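Protein CsuE (Acinetobacter baumannii, PDB 6FJY) is the tip adhesin subunit of archaic chaperone-usher Csu pili, and probably mediates the surface attachment from which biofilms of this bacterium form. Local coordinates at residues T46-Y50 against F161-S165; A43-Y47 against G151-G155; C35-L40 against V94-S98; Q28-S34 against G102-I108. All coordinates share one frame; numbering follows the deposited sequence.

From the N terminus, the chain first enters interaction 4, where 28-34 pairs with 102-108 as neighbouring antiparallel strands. Interaction 3 closes a shorter loop within that one, setting 35-40 against 94-98, and the two are joined by a probable hydrogen bond from C35 N to G102 O. The next residues, 43-50, serve interactions 2 and 1, which share T46 and Y47 and reach much later loop segments, 151-155 and 161-165. Both cross interactions 3 and 4 along the chain. Together the four contacts tie strands 24-31, 33-35, 47-54 and 103-110 to the loops after strands 85-87 and 146-148; T46 OG1 packs on V94 where interactions 1 and 2 meet interaction 3.

Interaction 1. Residues T46-Y50 against F161-S165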
# COMPACT_ATOMS: atom_id res chain seq x y z
N THR D 46 35.67 0.36 -19.99
CA THR D 46 34.72 1.39 -19.59
C THR D 46 35.28 2.05 -18.34
O THR D 46 35.29 1.44 -17.26
CB THR D 46 33.34 0.80 -19.33
OG1 THR D 46 32.92 0.02 -20.47
CG2 THR D 46 32.34 1.91 -19.05
N TYR D 47 35.77 3.28 -18.48
CA TYR D 47 36.27 4.01 -17.32
C TYR D 47 35.11 4.71 -16.64
O TYR D 47 34.30 5.37 -17.30
CB TYR D 47 37.34 5.02 -17.71
CG TYR D 47 38.60 4.41 -18.29
CD1 TYR D 47 39.61 3.93 -17.47
CD2 TYR D 47 38.78 4.33 -19.66
CE1 TYR D 47 40.76 3.38 -18.00
CE2 TYR D 47 39.92 3.79 -20.20
CZ TYR D 47 40.91 3.32 -19.37
OH TYR D 47 42.05 2.78 -19.93
N LEU D 48 35.04 4.56 -15.32
CA LEU D 48 34.02 5.23 -14.53
C LEU D 48 34.46 5.25 -13.08
O LEU D 48 34.67 4.18 -12.48
CB LEU D 48 32.67 4.54 -14.66
CG LEU D 48 31.45 5.37 -14.25
CD1 LEU D 48 30.24 4.92 -15.03
CD2 LEU D 48 31.18 5.25 -12.75
N LYS D 49 34.63 6.44 -12.52
CA LYS D 49 34.73 6.66 -11.09
C LYS D 49 33.75 7.76 -10.71
O LYS D 49 33.41 8.62 -11.54
CB LYS D 49 36.17 7.01 -10.66
CG LYS D 49 36.52 8.49 -10.65
CD LYS D 49 37.98 8.71 -10.18
CE LYS D 49 38.31 10.20 -10.07
NZ LYS D 49 39.76 10.49 -9.80
N TYR D 50 33.26 7.72 -9.48
CA TYR D 50 32.29 8.70 -9.01
C TYR D 50 32.75 9.29 -7.68
O TYR D 50 33.64 8.76 -7.01
CB TYR D 50 30.87 8.11 -8.87
CG TYR D 50 30.70 7.03 -7.81
CD1 TYR D 50 30.36 7.35 -6.49
CD2 TYR D 50 30.83 5.68 -8.13
CE1 TYR D 50 30.19 6.36 -5.53
CE2 TYR D 50 30.66 4.70 -7.17
CZ TYR D 50 30.34 5.04 -5.88
OH TYR D 50 30.18 4.05 -4.95
N PHE D 161 46.12 10.15 -19.76
CA PHE D 161 45.08 9.78 -18.80
C PHE D 161 44.63 10.96 -17.95
O PHE D 161 45.39 11.46 -17.13
CB PHE D 161 45.56 8.66 -17.89
CG PHE D 161 45.64 7.32 -18.56
CD1 PHE D 161 46.68 7.03 -19.44
CD2 PHE D 161 44.68 6.35 -18.31
CE1 PHE D 161 46.76 5.81 -20.05
CE2 PHE D 161 44.76 5.11 -18.93
CZ PHE D 161 45.80 4.84 -19.80
N ASN D 162 43.38 11.39 -18.15
CA ASN D 162 42.82 12.47 -17.33
C ASN D 162 41.35 12.19 -17.11
O ASN D 162 40.58 12.10 -18.07
CB ASN D 162 43.02 13.83 -18.01
CG ASN D 162 43.11 14.97 -17.01
OD1 ASN D 162 43.68 14.82 -15.93
ND2 ASN D 162 42.55 16.12 -17.36
N TRP D 163 40.95 12.06 -15.84
CA TRP D 163 39.53 11.94 -15.52
C TRP D 163 38.75 13.18 -15.94
O TRP D 163 37.53 13.09 -16.14
CB TRP D 163 39.33 11.70 -14.02
CG TRP D 163 39.89 10.41 -13.50
CD1 TRP D 163 41.05 10.23 -12.81
CD2 TRP D 163 39.28 9.11 -13.59
NE1 TRP D 163 41.22 8.91 -12.48
CE2 TRP D 163 40.14 8.20 -12.95
CE3 TRP D 163 38.09 8.64 -14.16
CZ2 TRP D 163 39.85 6.83 -12.87
CZ3 TRP D 163 37.81 7.28 -14.08
CH2 TRP D 163 38.68 6.40 -13.44
N GLY D 164 39.41 14.33 -16.06
CA GLY D 164 38.73 15.56 -16.39
C GLY D 164 38.12 16.22 -15.17
O GLY D 164 38.45 15.91 -14.02
N SER D 165 37.20 17.14 -15.43
CA SER D 165 36.55 17.91 -14.37
C SER D 165 35.28 17.25 -13.85
O SER D 165 34.82 17.61 -12.76
CB SER D 165 36.22 19.32 -14.87
OG SER D 165 35.42 19.26 -16.05
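A cation-pi contact between K49 and W163 at the surface joins strand 47-54 to the loop that leads into strand 167-184. The extended lysine chain lies over one face of the indole. Its CD sits above the centre of the ring system, 3.6 Å from the centroid of the W163 six-membered ring, in a CH-pi contact. Further out, K49 NZ stands 3.5 Å from the centroid of the W163 five-membered ring and 21° off its normal, so that the charge rests on the pi face. Beyond CG the chain is fully extended (chi2 179°), which carries NZ out over the five-membered ring. In the Ig-like beta sandwich, strand 47-54 pairs with strand 119-136, whose F132 also receives a cation-pi contact from K49 and touches W163. The lysine charge is thus probably stabilised by two aromatic rings. Nearer the start of the strand, Y47 CB approaches W163 CZ3 at 4.3 Å, and the phenol end reaches F161, with Y47 OH 3.7 Å from F161 CE2. Those two side chains run at about a right angle to each other in a looser contact, with F161 exposed.

Interaction 2. Residues A43-Y47 against G151-G155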
# COMPACT_ATOMS: atom_id res chain seq x y z
N ALA D 43 35.49 -4.85 -25.76
CA ALA D 43 36.83 -4.75 -26.31
C ALA D 43 37.60 -3.56 -25.75
O ALA D 43 38.83 -3.54 -25.81
CB ALA D 43 36.78 -4.64 -27.83
N ASN D 44 36.89 -2.58 -25.21
CA ASN D 44 37.50 -1.35 -24.74
C ASN D 44 37.01 -1.07 -23.33
O ASN D 44 35.82 -1.19 -23.03
CB ASN D 44 37.19 -0.17 -25.67
CG ASN D 44 37.74 -0.37 -27.07
OD1 ASN D 44 38.88 -0.80 -27.24
ND2 ASN D 44 36.93 -0.09 -28.08
N MET D 45 37.95 -0.72 -22.47
CA MET D 45 37.66 -0.46 -21.07
C MET D 45 36.58 0.59 -20.92
O MET D 45 36.57 1.60 -21.63
CB MET D 45 38.93 -0.00 -20.35
CG MET D 45 38.82 0.10 -18.86
SD MET D 45 38.97 -1.50 -18.08
CE MET D 45 39.62 -0.96 -16.52
N THR D 46 35.67 0.36 -19.99
CA THR D 46 34.72 1.39 -19.59
C THR D 46 35.28 2.05 -18.34
O THR D 46 35.29 1.44 -17.26
CB THR D 46 33.34 0.80 -19.33
OG1 THR D 46 32.92 0.02 -20.47
CG2 THR D 46 32.34 1.91 -19.05
N TYR D 47 35.77 3.28 -18.48
CA TYR D 47 36.27 4.01 -17.32
C TYR D 47 35.11 4.71 -16.64
O TYR D 47 34.30 5.37 -17.30
CB TYR D 47 37.34 5.02 -17.71
CG TYR D 47 38.60 4.41 -18.29
CD1 TYR D 47 39.61 3.93 -17.47
CD2 TYR D 47 38.78 4.33 -19.66
CE1 TYR D 47 40.76 3.38 -18.00
CE2 TYR D 47 39.92 3.79 -20.20
CZ TYR D 47 40.91 3.32 -19.37
OH TYR D 47 42.05 2.78 -19.93
N GLY D 151 36.72 16.81 -20.45
CA GLY D 151 38.14 16.76 -20.20
C GLY D 151 38.75 15.38 -20.13
O GLY D 151 39.93 15.27 -19.78
N PHE D 152 37.99 14.34 -20.47
CA PHE D 152 38.50 12.98 -20.34
C PHE D 152 39.49 12.66 -21.45
O PHE D 152 39.28 13.01 -22.62
CB PHE D 152 37.35 11.96 -20.38
CG PHE D 152 37.64 10.70 -19.62
CD1 PHE D 152 38.50 9.74 -20.14
CD2 PHE D 152 37.09 10.49 -18.36
CE1 PHE D 152 38.80 8.60 -19.43
CE2 PHE D 152 37.38 9.35 -17.66
CZ PHE D 152 38.24 8.40 -18.19
N ARG D 153 40.58 11.98 -21.08
CA ARG D 153 41.64 11.62 -22.01
C ARG D 153 42.02 10.16 -21.77
O ARG D 153 42.59 9.83 -20.73
CB ARG D 153 42.86 12.54 -21.85
N ARG D 154 41.70 9.29 -22.73
CA ARG D 154 42.18 7.91 -22.72
C ARG D 154 43.54 7.86 -23.40
O ARG D 154 43.75 8.47 -24.45
CB ARG D 154 41.21 6.97 -23.45
CG ARG D 154 39.76 7.01 -22.96
CD ARG D 154 38.80 6.39 -23.98
NE ARG D 154 38.86 4.93 -23.99
CZ ARG D 154 38.05 4.13 -23.30
NH1 ARG D 154 37.09 4.64 -22.54
NH2 ARG D 154 38.21 2.81 -23.36
N GLY D 155 44.47 7.13 -22.79
CA GLY D 155 45.75 6.85 -23.41
C GLY D 155 45.84 5.39 -23.81
O GLY D 155 44.89 4.83 -24.36
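R154 grips the backbone carbonyl of M45 in the tighter half of this contact. R154 NH2 donates to M45 O at 2.7 Å, with an N-H...O angle of 162°; the donor lies in the carbonyl plane, on a lone pair, and the oxygen is almost in the plane of the guanidinium. A weak second bond comes from R154 NH1 to the same oxygen. The phenol of Y47 is turned steeply to the guanidinium, the two planes 72° apart, with CE2 of Y47 over the centre of the guanidinium, 3.6 Å from R154 CZ. R154 NH1 also bonds to S134 OG on strand 119-136, which further fixes the rotation of the group. In the Ig-like sandwich this connects two loops, the one entering strand 47-54 and the one following strand 146-148, and the bend of the arginine at chi3 (76°) brings its head round to M45. F152 adds the apolar part: its CZ meets Y47 CB at 3.5 Å, the rings being oblique to each other. Toward solvent the contact thins out. There N44 is exposed and meets R154 NH2 with its CB at 3.9 Å.

Interaction 3. Residues C35-L40 against V94-S98; sequences CTGFSL and VNLFS
V94, in a short 3-10 segment, and F97 just after it pack against C35-L40, so that two loops of the Ig-like beta sandwich close over each other beside strand 119-136. V94 comes first. Its CB lies 3.6 Å from F38 CD2, and its CG2 reaches both S39 O and, at 4.2 Å, L40 CD2; the V94 and F38 side chains point in opposite directions and overlap along their lengths. V94 O accepts the backbone hydrogen bond from F97 N that closes the turn, and F38 CE2 comes within 3.3 Å of the same oxygen. N95 contributes little, meeting L40 CD2 with its CB at the solvent-exposed end of the contact. F97 is the larger contributor. Its CB touches F38 CE1 at 3.5 Å, and the two rings lie obliquely, centroids 5.0 Å apart and planes at 38°, with F97 CD2 over the face of F38. A chi1 of 52°, with CG between the backbone N and the carbonyl carbon, turns the F38 ring toward V94 and F97. V135 of strand 119-136 touches C35, F38 and V94, which places the cluster on the sandwich. C35 is disulfide-bonded to C2, so the F97 ring packs beside a covalent link to the N terminus. C35 CB sits over the F97 face in a CH-pi contact, 3.7 Å from the centroid, while C35 SG makes an oblique sulfur-aromatic approach, 3.5 Å from F97 CZ.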
# COMPACT_ATOMS: atom_id res chain seq x y z
N CYS D 35 23.46 5.83 -19.59
CA CYS D 35 24.16 5.66 -20.86
C CYS D 35 23.35 4.76 -21.78
O CYS D 35 22.99 3.64 -21.40
CB CYS D 35 25.56 5.08 -20.65
SG CYS D 35 26.71 6.11 -19.74
N THR D 36 23.04 5.27 -22.98
CA THR D 36 22.44 4.52 -24.07
C THR D 36 23.39 4.52 -25.26
O THR D 36 24.16 5.46 -25.45
CB THR D 36 21.09 5.11 -24.50
OG1 THR D 36 21.27 6.46 -24.93
CG2 THR D 36 20.08 5.07 -23.36
N GLY D 37 23.33 3.46 -26.06
CA GLY D 37 24.26 3.31 -27.17
C GLY D 37 25.66 2.89 -26.79
O GLY D 37 26.59 3.05 -27.59
N PHE D 38 25.86 2.37 -25.58
CA PHE D 38 27.17 1.88 -25.20
C PHE D 38 27.47 0.55 -25.89
O PHE D 38 26.58 -0.28 -26.08
CB PHE D 38 27.25 1.73 -23.67
CG PHE D 38 26.12 0.93 -23.09
CD1 PHE D 38 24.96 1.55 -22.66
CD2 PHE D 38 26.21 -0.45 -23.00
CE1 PHE D 38 23.91 0.82 -22.14
CE2 PHE D 38 25.16 -1.19 -22.47
CZ PHE D 38 24.01 -0.55 -22.05
N SER D 39 28.73 0.36 -26.28
CA SER D 39 29.15 -0.91 -26.86
C SER D 39 29.11 -2.02 -25.84
O SER D 39 29.57 -1.86 -24.71
CB SER D 39 30.57 -0.83 -27.40
OG SER D 39 30.97 -2.13 -27.82
N LEU D 40 28.57 -3.16 -26.26
CA LEU D 40 28.64 -4.40 -25.50
C LEU D 40 29.74 -5.31 -26.01
O LEU D 40 29.71 -6.51 -25.72
CB LEU D 40 27.30 -5.14 -25.54
CG LEU D 40 26.27 -4.57 -24.58
CD1 LEU D 40 24.98 -5.33 -24.71
CD2 LEU D 40 26.78 -4.61 -23.16
N VAL D 94 29.67 -1.96 -18.61
CA VAL D 94 28.57 -1.50 -19.44
C VAL D 94 27.30 -2.30 -19.19
O VAL D 94 26.19 -1.79 -19.37
CB VAL D 94 28.97 -1.53 -20.93
CG1 VAL D 94 29.62 -0.21 -21.33
CG2 VAL D 94 29.91 -2.69 -21.20
N ASN D 95 27.43 -3.56 -18.75
CA ASN D 95 26.19 -4.31 -18.60
C ASN D 95 25.51 -4.07 -17.24
O ASN D 95 24.52 -4.74 -16.94
CB ASN D 95 26.42 -5.81 -18.87
CG ASN D 95 27.40 -6.44 -17.93
OD1 ASN D 95 27.45 -6.14 -16.74
ND2 ASN D 95 28.20 -7.36 -18.46
N LEU D 96 25.99 -3.11 -16.46
CA LEU D 96 25.23 -2.60 -15.32
C LEU D 96 24.22 -1.54 -15.71
O LEU D 96 23.32 -1.22 -14.92
CB LEU D 96 26.19 -2.03 -14.27
CG LEU D 96 27.07 -3.10 -13.63
CD1 LEU D 96 27.74 -2.62 -12.36
CD2 LEU D 96 26.24 -4.40 -13.37
N PHE D 97 24.34 -0.96 -16.90
CA PHE D 97 23.33 -0.03 -17.37
C PHE D 97 22.04 -0.79 -17.62
O PHE D 97 22.01 -1.73 -18.42
CB PHE D 97 23.80 0.69 -18.63
CG PHE D 97 25.01 1.54 -18.41
CD1 PHE D 97 24.92 2.70 -17.66
CD2 PHE D 97 26.23 1.19 -18.95
CE1 PHE D 97 26.03 3.49 -17.44
CE2 PHE D 97 27.35 1.98 -18.74
CZ PHE D 97 27.25 3.14 -17.98
N SER D 98 20.97 -0.39 -16.94
CA SER D 98 19.73 -1.15 -16.88
C SER D 98 18.58 -0.35 -17.47
O SER D 98 18.46 0.85 -17.24
CB SER D 98 19.40 -1.53 -15.43
OG SER D 98 18.17 -2.22 -15.35

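Interaction 4. Residues Q28-S34 against G102-I108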
# COMPACT_ATOMS: atom_id res chain seq x y z
N GLN D 28 16.14 -0.64 -6.04
CA GLN D 28 16.91 -0.04 -7.12
C GLN D 28 16.36 1.33 -7.48
O GLN D 28 15.16 1.49 -7.70
CB GLN D 28 16.89 -0.96 -8.33
CG GLN D 28 17.35 -0.35 -9.62
CD GLN D 28 17.50 -1.41 -10.70
OE1 GLN D 28 17.42 -2.62 -10.43
NE2 GLN D 28 17.72 -0.97 -11.93
N PHE D 29 17.25 2.32 -7.53
CA PHE D 29 16.88 3.66 -7.97
C PHE D 29 17.97 4.20 -8.89
O PHE D 29 19.10 3.72 -8.91
CB PHE D 29 16.66 4.60 -6.78
CG PHE D 29 17.93 5.06 -6.10
CD1 PHE D 29 18.52 4.29 -5.11
CD2 PHE D 29 18.50 6.27 -6.42
CE1 PHE D 29 19.67 4.72 -4.48
CE2 PHE D 29 19.65 6.70 -5.80
CZ PHE D 29 20.23 5.93 -4.82
N ASN D 30 17.61 5.23 -9.65
CA ASN D 30 18.52 5.84 -10.61
C ASN D 30 19.54 6.72 -9.90
O ASN D 30 19.19 7.59 -9.10
CB ASN D 30 17.73 6.65 -11.63
CG ASN D 30 16.66 5.81 -12.30
OD1 ASN D 30 16.69 4.58 -12.23
ND2 ASN D 30 15.71 6.47 -12.94
N SER D 31 20.81 6.46 -10.19
CA SER D 31 21.90 7.12 -9.47
C SER D 31 22.10 8.56 -9.91
O SER D 31 22.57 9.39 -9.13
CB SER D 31 23.19 6.34 -9.69
OG SER D 31 23.53 6.37 -11.07
N GLY D 32 21.74 8.87 -11.16
CA GLY D 32 22.02 10.15 -11.79
C GLY D 32 22.77 10.02 -13.11
O GLY D 32 22.66 10.90 -13.96
N LEU D 33 23.52 8.93 -13.27
CA LEU D 33 24.18 8.62 -14.53
C LEU D 33 23.31 7.66 -15.35
O LEU D 33 22.60 6.81 -14.80
CB LEU D 33 25.57 8.02 -14.29
CG LEU D 33 26.67 8.14 -15.35
CD1 LEU D 33 26.75 6.89 -16.20
CD2 LEU D 33 26.49 9.36 -16.23
N SER D 34 23.36 7.83 -16.66
CA SER D 34 22.66 6.98 -17.61
C SER D 34 23.43 6.98 -18.92
O SER D 34 23.99 8.01 -19.31
CB SER D 34 21.21 7.46 -17.84
OG SER D 34 20.38 7.16 -16.73
N GLY D 102 19.05 3.22 -19.93
CA GLY D 102 20.44 2.97 -19.58
C GLY D 102 20.83 3.50 -18.22
O GLY D 102 21.94 4.03 -18.05
N ASN D 103 19.94 3.38 -17.24
CA ASN D 103 20.19 3.95 -15.93
C ASN D 103 21.23 3.13 -15.19
O ASN D 103 21.09 1.91 -15.05
CB ASN D 103 18.90 4.03 -15.12
CG ASN D 103 17.96 5.11 -15.64
OD1 ASN D 103 18.38 6.05 -16.31
ND2 ASN D 103 16.68 4.96 -15.32
N LEU D 104 22.27 3.78 -14.72
CA LEU D 104 23.17 3.13 -13.80
C LEU D 104 22.49 3.11 -12.44
O LEU D 104 22.13 4.17 -11.93
CB LEU D 104 24.50 3.86 -13.72
CG LEU D 104 25.55 3.08 -12.95
CD1 LEU D 104 25.84 1.74 -13.62
CD2 LEU D 104 26.80 3.90 -12.84
N PRO D 105 22.23 1.94 -11.86
CA PRO D 105 21.43 1.88 -10.64
C PRO D 105 22.26 1.94 -9.37
O PRO D 105 23.36 1.40 -9.29
CB PRO D 105 20.73 0.52 -10.76
CG PRO D 105 21.71 -0.31 -11.49
CD PRO D 105 22.40 0.60 -12.47
N PHE D 106 21.71 2.65 -8.40
CA PHE D 106 22.10 2.55 -7.00
C PHE D 106 20.95 1.90 -6.23
O PHE D 106 19.85 1.72 -6.76
CB PHE D 106 22.43 3.93 -6.41
CG PHE D 106 23.80 4.45 -6.75
CD1 PHE D 106 24.59 3.85 -7.72
CD2 PHE D 106 24.32 5.54 -6.07
CE1 PHE D 106 25.85 4.34 -8.01
CE2 PHE D 106 25.58 6.03 -6.36
CZ PHE D 106 26.35 5.43 -7.33
N TYR D 107 21.21 1.56 -4.98
CA TYR D 107 20.27 0.79 -4.19
C TYR D 107 20.11 1.43 -2.82
O TYR D 107 21.08 1.88 -2.21
CB TYR D 107 20.73 -0.68 -4.05
CG TYR D 107 20.88 -1.39 -5.38
CD1 TYR D 107 19.80 -2.05 -5.97
CD2 TYR D 107 22.09 -1.38 -6.07
CE1 TYR D 107 19.94 -2.69 -7.20
CE2 TYR D 107 22.24 -2.01 -7.30
CZ TYR D 107 21.17 -2.67 -7.85
OH TYR D 107 21.31 -3.29 -9.07
N ILE D 108 18.87 1.48 -2.35
CA ILE D 108 18.55 1.86 -0.98
C ILE D 108 18.35 0.60 -0.15
O ILE D 108 17.60 -0.31 -0.53
CB ILE D 108 17.31 2.76 -0.92
CG1 ILE D 108 17.54 4.05 -1.71
CG2 ILE D 108 16.97 3.09 0.51
CD1 ILE D 108 16.41 5.04 -1.58
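Q28 and Y107 lie side by side on one face of an antiparallel strand pair, and the glutamine can be followed outward. Its CB meets Y107 CE1 at 3.7 Å. With chi1 at 166° and chi2 near 180°, the extended chain runs along the neighbouring strand: CG and CD pass P105 CB, and at the tip NE2 stays 3.6 Å from P105 CB while OE1 inclines toward the tyrosine. F29 turns to the opposite face, where CZ touches F106 CB at 3.4 Å and CD1 meets I108 CG1. The backbones of F29 and F106 bond reciprocally, F29 N to F106 O at 2.8 Å and F106 N to F29 O. This is the pairing of strands 24-31 and 103-110 in the Ig-like sandwich, and it is interrupted by a beta bulge: the register shifts by two between N30 and S34 as the chain turns a corner at G32. S31 carries the strands across the irregularity. Its N and OG both donate to L104 O, the hydroxyl at 2.7 Å from above the carbonyl plane, and its CB rests over the face of F106, 3.5 Å from the ring centroid. Beyond the corner L104 N bonds to L33 O at 3.0 Å, and W131 of strand 119-136 touches S31, L33 and L104.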